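Local coordinates for lactate dehydrogenase (PDB 6CT6), which probably catalyses the NADH-dependent interconversion of pyruvate and lactate, and binds NADH and the substrate analogue oxamate in its active site, at residues N70-L75 with G115-K120; I110-G115 with A325-K330; N278-G283 with E318-I323. One frame throughout, in Å; residues are numbered along the deposited sequence.

Contact 1. Residues N70-L75 with G115-K120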
loop_
_atom_site.group_PDB
_atom_site.type_symbol
_atom_site.label_atom_id
_atom_site.label_comp_id
_atom_site.label_asym_id
_atom_site.label_seq_id
_atom_site.Cartn_x
_atom_site.Cartn_y
_atom_site.Cartn_z
ATOM N N ASN B 70 -0.969 -7.445 19.752
ATOM C CA ASN B 70 0.355 -7.846 20.211
ATOM C C ASN B 70 0.339 -9.219 20.874
ATOM O O ASN B 70 1.308 -9.587 21.547
ATOM C CB ASN B 70 0.923 -6.814 21.189
ATOM C CG ASN B 70 1.187 -5.469 20.543
ATOM O OD1 ASN B 70 0.735 -4.435 21.037
ATOM N ND2 ASN B 70 1.928 -5.471 19.442
ATOM N N SER B 71 -0.738 -9.987 20.699
ATOM C CA SER B 71 -0.911 -11.272 21.368
ATOM C C SER B 71 -1.121 -12.373 20.340
ATOM O O SER B 71 -1.964 -12.241 19.446
ATOM C CB SER B 71 -2.094 -11.236 22.335
ATOM O OG SER B 71 -2.422 -12.546 22.771
ATOM N N TYR B 72 -0.362 -13.463 20.480
ATOM C CA TYR B 72 -0.507 -14.603 19.581
ATOM C C TYR B 72 -1.918 -15.178 19.573
ATOM O O TYR B 72 -2.310 -15.800 18.580
ATOM C CB TYR B 72 0.474 -15.714 19.960
ATOM C CG TYR B 72 1.897 -15.504 19.495
ATOM C CD1 TYR B 72 2.202 -15.395 18.145
ATOM C CD2 TYR B 72 2.941 -15.449 20.408
ATOM C CE1 TYR B 72 3.504 -15.216 17.722
ATOM C CE2 TYR B 72 4.244 -15.272 19.995
ATOM C CZ TYR B 72 4.518 -15.157 18.655
ATOM O OH TYR B 72 5.815 -14.987 18.248
ATOM N N GLU B 73 -2.691 -15.004 20.648
ATOM C CA GLU B 73 -4.031 -15.581 20.662
ATOM C C GLU B 73 -4.946 -14.947 19.624
ATOM O O GLU B 73 -6.039 -15.472 19.383
ATOM C CB GLU B 73 -4.667 -15.458 22.051
ATOM C CG GLU B 73 -5.193 -14.077 22.396
ATOM C CD GLU B 73 -5.494 -13.927 23.876
ATOM O OE1 GLU B 73 -6.343 -14.687 24.390
ATOM O OE2 GLU B 73 -4.872 -13.062 24.531
ATOM N N CYS B 74 -4.529 -13.843 18.999
ATOM C CA CYS B 74 -5.298 -13.271 17.904
ATOM C C CYS B 74 -5.343 -14.187 16.689
ATOM O O CYS B 74 -6.164 -13.958 15.795
ATOM C CB CYS B 74 -4.715 -11.913 17.503
ATOM S SG CYS B 74 -3.215 -11.995 16.481
ATOM N N LEU B 75 -4.485 -15.210 16.636
ATOM C CA LEU B 75 -4.520 -16.179 15.550
ATOM C C LEU B 75 -5.704 -17.127 15.651
ATOM O O LEU B 75 -5.947 -17.882 14.706
ATOM C CB LEU B 75 -3.228 -16.996 15.526
ATOM C CG LEU B 75 -1.933 -16.229 15.269
ATOM C CD1 LEU B 75 -0.734 -17.161 15.352
ATOM C CD2 LEU B 75 -1.971 -15.544 13.915
ATOM N N GLY B 115 5.595 -20.752 14.482
ATOM C CA GLY B 115 5.083 -22.093 14.256
ATOM C C GLY B 115 4.356 -22.650 15.463
ATOM O O GLY B 115 3.275 -23.229 15.338
ATOM N N GLY B 116 4.938 -22.481 16.653
ATOM C CA GLY B 116 4.280 -22.957 17.859
ATOM C C GLY B 116 2.965 -22.251 18.125
ATOM O O GLY B 116 2.019 -22.851 18.638
ATOM N N ALA B 117 2.891 -20.959 17.794
ATOM C CA ALA B 117 1.632 -20.236 17.931
ATOM C C ALA B 117 0.574 -20.802 16.990
ATOM O O ALA B 117 -0.584 -20.990 17.379
ATOM C CB ALA B 117 1.850 -18.748 17.661
ATOM N N ILE B 118 0.958 -21.081 15.742
ATOM C CA ILE B 118 0.040 -21.700 14.789
ATOM C C ILE B 118 -0.459 -23.035 15.325
ATOM O O ILE B 118 -1.664 -23.315 15.326
ATOM C CB ILE B 118 0.730 -21.859 13.422
ATOM C CG1 ILE B 118 0.946 -20.487 12.780
ATOM C CG2 ILE B 118 -0.083 -22.767 12.495
ATOM C CD1 ILE B 118 1.947 -20.499 11.651
ATOM N N LYS B 119 0.464 -23.888 15.775
ATOM C CA LYS B 119 0.074 -25.185 16.320
ATOM C C LYS B 119 -0.977 -25.028 17.411
ATOM O O LYS B 119 -1.896 -25.848 17.522
ATOM C CB LYS B 119 1.301 -25.914 16.870
ATOM C CG LYS B 119 0.990 -27.252 17.542
ATOM C CD LYS B 119 2.211 -27.829 18.240
ATOM C CE LYS B 119 3.211 -28.386 17.243
ATOM N NZ LYS B 119 4.422 -28.939 17.911
ATOM N N LYS B 120 -0.864 -23.970 18.214
ATOM C CA LYS B 120 -1.731 -23.818 19.375
ATOM C C LYS B 120 -3.076 -23.198 19.011
ATOM O O LYS B 120 -4.115 -23.635 19.521
ATOM C CB LYS B 120 -1.032 -22.966 20.437
ATOM C CG LYS B 120 -1.856 -22.765 21.701
ATOM C CD LYS B 120 -1.093 -21.983 22.759
ATOM C CE LYS B 120 -1.903 -21.857 24.043
ATOM N NZ LYS B 120 -1.178 -21.081 25.087
#

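Contact 2. Residues I110-G115 with A325-K330. With NAI (1,4-dihydronicotinamide adenine dinucleotide), chain D.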
loop_
_atom_site.group_PDB
_atom_site.type_symbol
_atom_site.label_atom_id
_atom_site.label_comp_id
_atom_site.label_asym_id
_atom_site.label_seq_id
_atom_site.Cartn_x
_atom_site.Cartn_y
_atom_site.Cartn_z
ATOM N N ILE B 110 12.582 -16.918 15.613
ATOM C CA ILE B 110 11.274 -16.279 15.490
ATOM C C ILE B 110 10.311 -17.190 14.741
ATOM O O ILE B 110 9.148 -17.344 15.129
ATOM C CB ILE B 110 11.416 -14.907 14.804
ATOM C CG1 ILE B 110 12.158 -13.938 15.725
ATOM C CG2 ILE B 110 10.046 -14.341 14.423
ATOM C CD1 ILE B 110 12.578 -12.640 15.060
ATOM N N MET B 111 10.781 -17.813 13.656
ATOM C CA MET B 111 9.932 -18.729 12.900
ATOM C C MET B 111 9.406 -19.859 13.775
ATOM O O MET B 111 8.293 -20.347 13.551
ATOM C CB MET B 111 10.708 -19.309 11.717
ATOM C CG MET B 111 11.050 -18.306 10.626
ATOM S SD MET B 111 9.616 -17.517 9.858
ATOM C CE MET B 111 9.454 -16.021 10.832
ATOM N N ARG B 112 10.182 -20.285 14.774
ATOM C CA ARG B 112 9.764 -21.405 15.606
ATOM C C ARG B 112 8.769 -20.978 16.679
ATOM O O ARG B 112 7.890 -21.767 17.042
ATOM C CB ARG B 112 10.996 -22.075 16.217
ATOM C CG ARG B 112 11.812 -22.835 15.172
ATOM C CD ARG B 112 13.156 -23.312 15.687
ATOM N NE ARG B 112 13.879 -24.065 14.661
ATOM C CZ ARG B 112 15.198 -24.241 14.640
ATOM N NH1 ARG B 112 15.962 -23.709 15.586
ATOM N NH2 ARG B 112 15.758 -24.943 13.665
ATOM N N GLU B 113 8.874 -19.746 17.186
ATOM C CA GLU B 113 7.810 -19.205 18.027
ATOM C C GLU B 113 6.510 -19.081 17.235
ATOM O O GLU B 113 5.433 -19.436 17.725
ATOM C CB GLU B 113 8.218 -17.844 18.597
ATOM C CG GLU B 113 9.542 -17.820 19.364
ATOM C CD GLU B 113 9.504 -18.634 20.645
ATOM O OE1 GLU B 113 8.411 -18.788 21.228
ATOM O OE2 GLU B 113 10.573 -19.115 21.071
ATOM N N VAL B 114 6.594 -18.568 16.004
ATOM C CA VAL B 114 5.401 -18.420 15.169
ATOM C C VAL B 114 4.776 -19.783 14.894
ATOM O O VAL B 114 3.562 -19.971 15.039
ATOM C CB VAL B 114 5.745 -17.677 13.863
ATOM C CG1 VAL B 114 4.592 -17.749 12.860
ATOM C CG2 VAL B 114 6.082 -16.225 14.156
ATOM N N GLY B 115 5.595 -20.752 14.482
ATOM C CA GLY B 115 5.083 -22.093 14.256
ATOM C C GLY B 115 4.356 -22.650 15.463
ATOM O O GLY B 115 3.275 -23.229 15.338
ATOM N N ALA B 325 24.249 -26.807 12.494
ATOM C CA ALA B 325 25.358 -26.400 13.350
ATOM C C ALA B 325 24.888 -25.451 14.445
ATOM O O ALA B 325 25.207 -25.642 15.625
ATOM C CB ALA B 325 26.455 -25.751 12.506
ATOM N N LEU B 326 24.131 -24.415 14.072
ATOM C CA LEU B 326 23.590 -23.491 15.064
ATOM C C LEU B 326 22.833 -24.245 16.151
ATOM O O LEU B 326 23.133 -24.114 17.341
ATOM C CB LEU B 326 22.677 -22.463 14.387
ATOM C CG LEU B 326 23.358 -21.364 13.567
ATOM C CD1 LEU B 326 22.349 -20.673 12.662
ATOM C CD2 LEU B 326 24.032 -20.346 14.480
ATOM N N ASP B 327 21.848 -25.055 15.753
ATOM C CA ASP B 327 21.050 -25.785 16.735
ATOM C C ASP B 327 21.906 -26.724 17.575
ATOM O O ASP B 327 21.585 -26.976 18.741
ATOM C CB ASP B 327 19.943 -26.578 16.040
ATOM C CG ASP B 327 18.962 -25.689 15.299
ATOM O OD1 ASP B 327 18.876 -24.488 15.629
ATOM O OD2 ASP B 327 18.271 -26.195 14.389
ATOM N N ALA B 328 22.986 -27.254 17.007
ATOM C CA ALA B 328 23.838 -28.190 17.730
ATOM C C ALA B 328 24.785 -27.500 18.704
ATOM O O ALA B 328 25.506 -28.190 19.433
ATOM C CB ALA B 328 24.647 -29.038 16.743
ATOM N N GLY B 329 24.797 -26.169 18.739
ATOM C CA GLY B 329 25.686 -25.441 19.620
ATOM C C GLY B 329 27.118 -25.348 19.149
ATOM O O GLY B 329 27.977 -24.901 19.918
ATOM N N LYS B 330 27.405 -25.742 17.906
ATOM C CA LYS B 330 28.785 -25.803 17.434
ATOM C C LYS B 330 29.382 -24.430 17.159
ATOM O O LYS B 330 30.609 -24.312 17.081
ATOM C CB LYS B 330 28.872 -26.644 16.159
ATOM C CG LYS B 330 28.398 -28.078 16.301
ATOM C CD LYS B 330 28.535 -28.813 14.976
ATOM C CE LYS B 330 27.801 -30.142 14.981
ATOM N NZ LYS B 330 26.912 -30.287 13.797
HETATM P PA NAI D . 9.729 -5.222 8.234
HETATM O O1A NAI D . 10.906 -5.087 9.173
HETATM O O2A NAI D . 9.080 -3.982 7.666
HETATM O O5B NAI D . 8.600 -6.066 9.007
HETATM C C5B NAI D . 8.950 -7.176 9.828
HETATM C C4B NAI D . 8.074 -7.128 11.068
HETATM O O4B NAI D . 8.116 -8.358 11.794
HETATM C C3B NAI D . 8.518 -6.036 12.038
HETATM O O3B NAI D . 7.463 -5.085 12.197
HETATM C C2B NAI D . 8.807 -6.764 13.337
HETATM O O2B NAI D . 8.427 -6.015 14.493
HETATM C C1B NAI D . 7.955 -8.006 13.164
HETATM N N9A NAI D . 8.285 -9.134 14.063
HETATM C C8A NAI D . 9.464 -9.472 14.624
HETATM N N7A NAI D . 9.310 -10.586 15.393
HETATM C C5A NAI D . 8.018 -10.957 15.327
HETATM C C6A NAI D . 7.167 -12.028 15.881
HETATM N N6A NAI D . 7.678 -12.971 16.699
HETATM N N1A NAI D . 5.856 -12.037 15.544
HETATM C C2A NAI D . 5.319 -11.110 14.728
HETATM N N3A NAI D . 6.036 -10.112 14.193
HETATM C C4A NAI D . 7.355 -9.991 14.451
HETATM O O3 NAI D . 10.163 -6.202 7.023
HETATM P PN NAI D . 9.364 -6.382 5.628
HETATM O O1N NAI D . 9.859 -5.342 4.651
HETATM O O2N NAI D . 7.886 -6.504 5.919
HETATM O O5D NAI D . 9.928 -7.812 5.147
HETATM C C5D NAI D . 9.640 -8.968 5.926
HETATM C C4D NAI D . 10.389 -10.193 5.423
HETATM O O4D NAI D . 10.032 -10.501 4.069
HETATM C C3D NAI D . 11.894 -9.970 5.440
HETATM O O3D NAI D . 12.527 -11.141 5.963
HETATM C C2D NAI D . 12.250 -9.773 3.985
HETATM O O2D NAI D . 13.600 -10.126 3.682
HETATM C C1D NAI D . 11.241 -10.700 3.330
HETATM N N1N NAI D . 11.025 -10.524 1.888
HETATM C C2N NAI D . 10.771 -11.648 1.216
HETATM C C3N NAI D . 10.531 -11.663 -0.140
HETATM C C7N NAI D . 10.268 -12.994 -0.782
HETATM O O7N NAI D . 10.022 -13.955 -0.071
HETATM N N7N NAI D . 10.324 -13.110 -2.103
HETATM C C4N NAI D . 10.536 -10.391 -0.945
HETATM C C5N NAI D . 10.825 -9.230 -0.107
HETATM C C6N NAI D . 11.047 -9.338 1.266
#

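Contact 3. Residues N278-G283 with E318-I323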
loop_
_atom_site.group_PDB
_atom_site.type_symbol
_atom_site.label_atom_id
_atom_site.label_comp_id
_atom_site.label_asym_id
_atom_site.label_seq_id
_atom_site.Cartn_x
_atom_site.Cartn_y
_atom_site.Cartn_z
ATOM N N ASN B 278 15.082 -33.863 -1.810
ATOM C CA ASN B 278 14.849 -34.876 -0.783
ATOM C C ASN B 278 14.513 -34.196 0.541
ATOM O O ASN B 278 15.406 -33.732 1.256
ATOM C CB ASN B 278 16.067 -35.784 -0.655
ATOM C CG ASN B 278 16.321 -36.592 -1.913
ATOM O OD1 ASN B 278 15.440 -37.305 -2.394
ATOM N ND2 ASN B 278 17.524 -36.467 -2.466
ATOM N N ASN B 279 13.220 -34.143 0.859
ATOM C CA ASN B 279 12.740 -33.710 2.173
ATOM C C ASN B 279 13.133 -32.264 2.483
ATOM O O ASN B 279 13.591 -31.949 3.584
ATOM C CB ASN B 279 13.238 -34.656 3.271
ATOM C CG ASN B 279 12.768 -34.251 4.659
ATOM O OD1 ASN B 279 11.609 -33.885 4.855
ATOM N ND2 ASN B 279 13.676 -34.298 5.627
ATOM N N HIS B 280 12.949 -31.366 1.521
ATOM C CA HIS B 280 13.045 -29.943 1.820
ATOM C C HIS B 280 12.290 -29.166 0.748
ATOM O O HIS B 280 11.639 -29.746 -0.127
ATOM C CB HIS B 280 14.506 -29.493 1.966
ATOM C CG HIS B 280 15.297 -29.495 0.694
ATOM N ND1 HIS B 280 15.218 -28.482 -0.238
ATOM C CD2 HIS B 280 16.227 -30.362 0.226
ATOM C CE1 HIS B 280 16.046 -28.736 -1.236
ATOM N NE2 HIS B 280 16.670 -29.873 -0.979
ATOM N N TYR B 281 12.360 -27.841 0.844
ATOM C CA TYR B 281 11.526 -26.950 0.052
ATOM C C TYR B 281 12.304 -26.363 -1.119
ATOM O O TYR B 281 13.526 -26.195 -1.061
ATOM C CB TYR B 281 10.968 -25.825 0.928
ATOM C CG TYR B 281 10.021 -26.317 1.997
ATOM C CD1 TYR B 281 8.650 -26.152 1.867
ATOM C CD2 TYR B 281 10.498 -26.963 3.128
ATOM C CE1 TYR B 281 7.780 -26.607 2.839
ATOM C CE2 TYR B 281 9.638 -27.423 4.105
ATOM C CZ TYR B 281 8.280 -27.243 3.956
ATOM O OH TYR B 281 7.418 -27.703 4.925
ATOM N N LEU B 282 11.574 -26.052 -2.188
ATOM C CA LEU B 282 12.159 -25.466 -3.385
ATOM C C LEU B 282 11.052 -24.791 -4.183
ATOM O O LEU B 282 9.906 -25.245 -4.184
ATOM C CB LEU B 282 12.871 -26.524 -4.238
ATOM C CG LEU B 282 13.789 -26.023 -5.353
ATOM C CD1 LEU B 282 15.069 -25.428 -4.778
ATOM C CD2 LEU B 282 14.113 -27.143 -6.331
ATOM N N GLY B 283 11.411 -23.706 -4.862
ATOM C CA GLY B 283 10.467 -22.990 -5.700
ATOM C C GLY B 283 10.093 -23.754 -6.953
ATOM O O GLY B 283 10.908 -23.878 -7.872
ATOM N N GLU B 318 23.148 -26.121 1.751
ATOM C CA GLU B 318 24.163 -25.388 2.500
ATOM C C GLU B 318 23.544 -24.664 3.689
ATOM O O GLU B 318 24.140 -24.606 4.771
ATOM C CB GLU B 318 24.881 -24.402 1.576
ATOM C CG GLU B 318 26.244 -23.947 2.078
ATOM C CD GLU B 318 27.075 -23.288 0.991
ATOM O OE1 GLU B 318 26.536 -23.054 -0.112
ATOM O OE2 GLU B 318 28.267 -23.009 1.237
ATOM N N MET B 319 22.339 -24.114 3.511
ATOM C CA MET B 319 21.676 -23.408 4.604
ATOM C C MET B 319 21.175 -24.376 5.668
ATOM O O MET B 319 21.221 -24.066 6.865
ATOM C CB MET B 319 20.522 -22.563 4.063
ATOM C CG MET B 319 20.961 -21.293 3.340
ATOM S SD MET B 319 19.596 -20.181 2.923
ATOM C CE MET B 319 18.777 -21.081 1.608
ATOM N N GLN B 320 20.690 -25.551 5.257
ATOM C CA GLN B 320 20.258 -26.551 6.230
ATOM C C GLN B 320 21.389 -26.923 7.179
ATOM O O GLN B 320 21.162 -27.147 8.374
ATOM C CB GLN B 320 19.748 -27.804 5.519
ATOM C CG GLN B 320 18.419 -27.643 4.816
ATOM C CD GLN B 320 17.867 -28.972 4.341
ATOM O OE1 GLN B 320 18.604 -29.819 3.835
ATOM N NE2 GLN B 320 16.568 -29.172 4.521
ATOM N N LYS B 321 22.617 -27.009 6.665
ATOM C CA LYS B 321 23.732 -27.433 7.504
ATOM C C LYS B 321 24.133 -26.332 8.477
ATOM O O LYS B 321 24.420 -26.608 9.647
ATOM C CB LYS B 321 24.910 -27.860 6.629
ATOM C CG LYS B 321 24.613 -29.122 5.827
ATOM C CD LYS B 321 25.846 -29.978 5.605
ATOM C CE LYS B 321 26.818 -29.330 4.641
ATOM N NZ LYS B 321 28.010 -30.188 4.412
ATOM N N ALA B 322 24.148 -25.079 8.017
ATOM C CA ALA B 322 24.338 -23.958 8.933
ATOM C C ALA B 322 23.333 -24.008 10.077
ATOM O O ALA B 322 23.690 -23.768 11.236
ATOM C CB ALA B 322 24.218 -22.635 8.175
ATOM N N ILE B 323 22.072 -24.324 9.771
ATOM C CA ILE B 323 21.045 -24.388 10.808
ATOM C C ILE B 323 21.308 -25.561 11.742
ATOM O O ILE B 323 21.114 -25.458 12.961
ATOM C CB ILE B 323 19.647 -24.476 10.168
ATOM C CG1 ILE B 323 19.299 -23.164 9.461
ATOM C CG2 ILE B 323 18.583 -24.794 11.219
ATOM C CD1 ILE B 323 18.129 -23.277 8.509
#

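Contact 1. Residues N70-L75 with G115-K120
The short 3-10 turn of Y72-L75 lies beside helix residues G115-K120, with the CA atoms of Y72 and A117 6.2 Å apart and those of L75 and I118 7.2 Å apart. The methyl CB of A117 lies at the centre of the contact: it reaches the Y72 ring obliquely at CD1, 3.4 Å away, a tight approach. The same methyl meets the L75 branch methyl CD1 at 3.8 Å from A117 CB, so one carbon is flanked by an aromatic and an aliphatic group. Y72 has CG anti to its carbonyl carbon (chi1 -79°), which carries the ring along the helix and its OH to the cofactor, where it is hydrogen-bonded to N6A of the NADH adenine. Y72 lines the adenine end of the NADH pocket in the Rossmann-type NAD domain. Before the turn, S71 OG accepts from E73 N at 3.3 Å, an ST turn, and donates to E73 OE2 at 3.1 Å. The turn follows strand 66-69, an outer strand of the sheet, and precedes strand 80-83; L75 also packs on A13 and V15 of strand 11-15 and on Y121 near the end of helix 104-121, while I118 leans on V147.

Contact 2. Residues I110-G115 with A325-K330
R112 NH2 donates to D327 OD2 over 2.9 Å, and R112 NH1 donates to D327 OD1 over 3.0 Å, an end-on, two-pronged salt bridge in which each terminal nitrogen has its own oxygen. The two bonds differ in shape. From NH1 the N-H points almost straight at OD1 (169°), which lies in the guanidinium plane but is met from above the carboxylate plane; OD2 is approached on its syn side, with a more bent bond from NH2. Guanidinium and carboxylate planes are turned 51° apart, so the pairing is twisted rather than coplanar. R112 reaches across with its chain extended from CG to NE, and D327 comes from the opposite direction. The bridge ties helix 104-121 of the Rossmann-type NAD domain to the last turn of helix 303-328, over 200 residues further along the chain. That helix closes with a Schellman motif, in which G329 takes positive phi and its N bonds back to L326 O, while K330 N bonds to A325 O. Two residues before R112, on another side of the helix, I110 meets the cofactor, its CG2 branch 3.6 Å from N6A of the NADH adenine, and M111 packs on M137, A140 and V141 of helix 134-145.

Contact 3. Residues N278-G283 with E318-I323
H280 meets Q320 where the chain, after a G1 beta bulge at N279 and H280 facing L271, turns into strand 281-289 of the C-terminal domain; helix 303-328 packs alongside. The contact is small, burying 81 Å² in all, and the nearest CA atoms, those of H280 and Q320, stand 9.1 Å apart, so the side chains span the gap.

Van der Waals contact carries the meeting itself. The amide nitrogen NE2 of Q320 rests 3.3 Å from the methylene CB of H280. It lies obliquely to the imidazole, 4.0 Å from H280 CG, while the Q320 carboxamide carbon CD stays 4.1 Å from H280 CB. The two side chains cross at about a right angle, and the ring and amide planes are 69° apart, so nothing stacks. Q320 gets there with CG anti to its carbonyl carbon (chi1 -71°) and the chain extended beyond, which brings NE2 to the CB of the histidine. Earlier in the same helix, I313, V316 and L317 also pack on H280, which is itself buried.

Polar bonds run within the strand side and to its neighbours. The backbone of H280 pairs with L271 and that of L282 with C269, the antiparallel partners in strand 263-272, and N279 OD1 is hydrogen-bonded to Y270 OH.

The imidazole's rotation is held in part by its own neighbour in sequence. A chi1 of 69° tucks the ring back against its own backbone, and H280 ND1 donates to Y281 O at 3.0 Å, the acceptor lying near the ring plane while the donor stands above the carbonyl plane.

In the fold
Contacts 1 and 2 share helix 104-121 and the residue G115; their centres lie about 18 Å apart, and they touch where Y72 packs on E113. Contacts 2 and 3 share helix 303-328, with centres about 14 Å apart, and meet where R112 packs on I323. Contacts 1 and 3 do not touch, their nearest atoms being about 11 Å apart. Along the chain the segments of contacts 1 and 2 alternate, contact 1 closes before contact 3 opens, and contact 3 is nested inside the loop closed by contact 2. The salt bridge of contact 2 links helix 104-121 of the NAD-binding domain, which contact 1 uses, to helix 303-328, which contact 3 uses in the C-terminal domain.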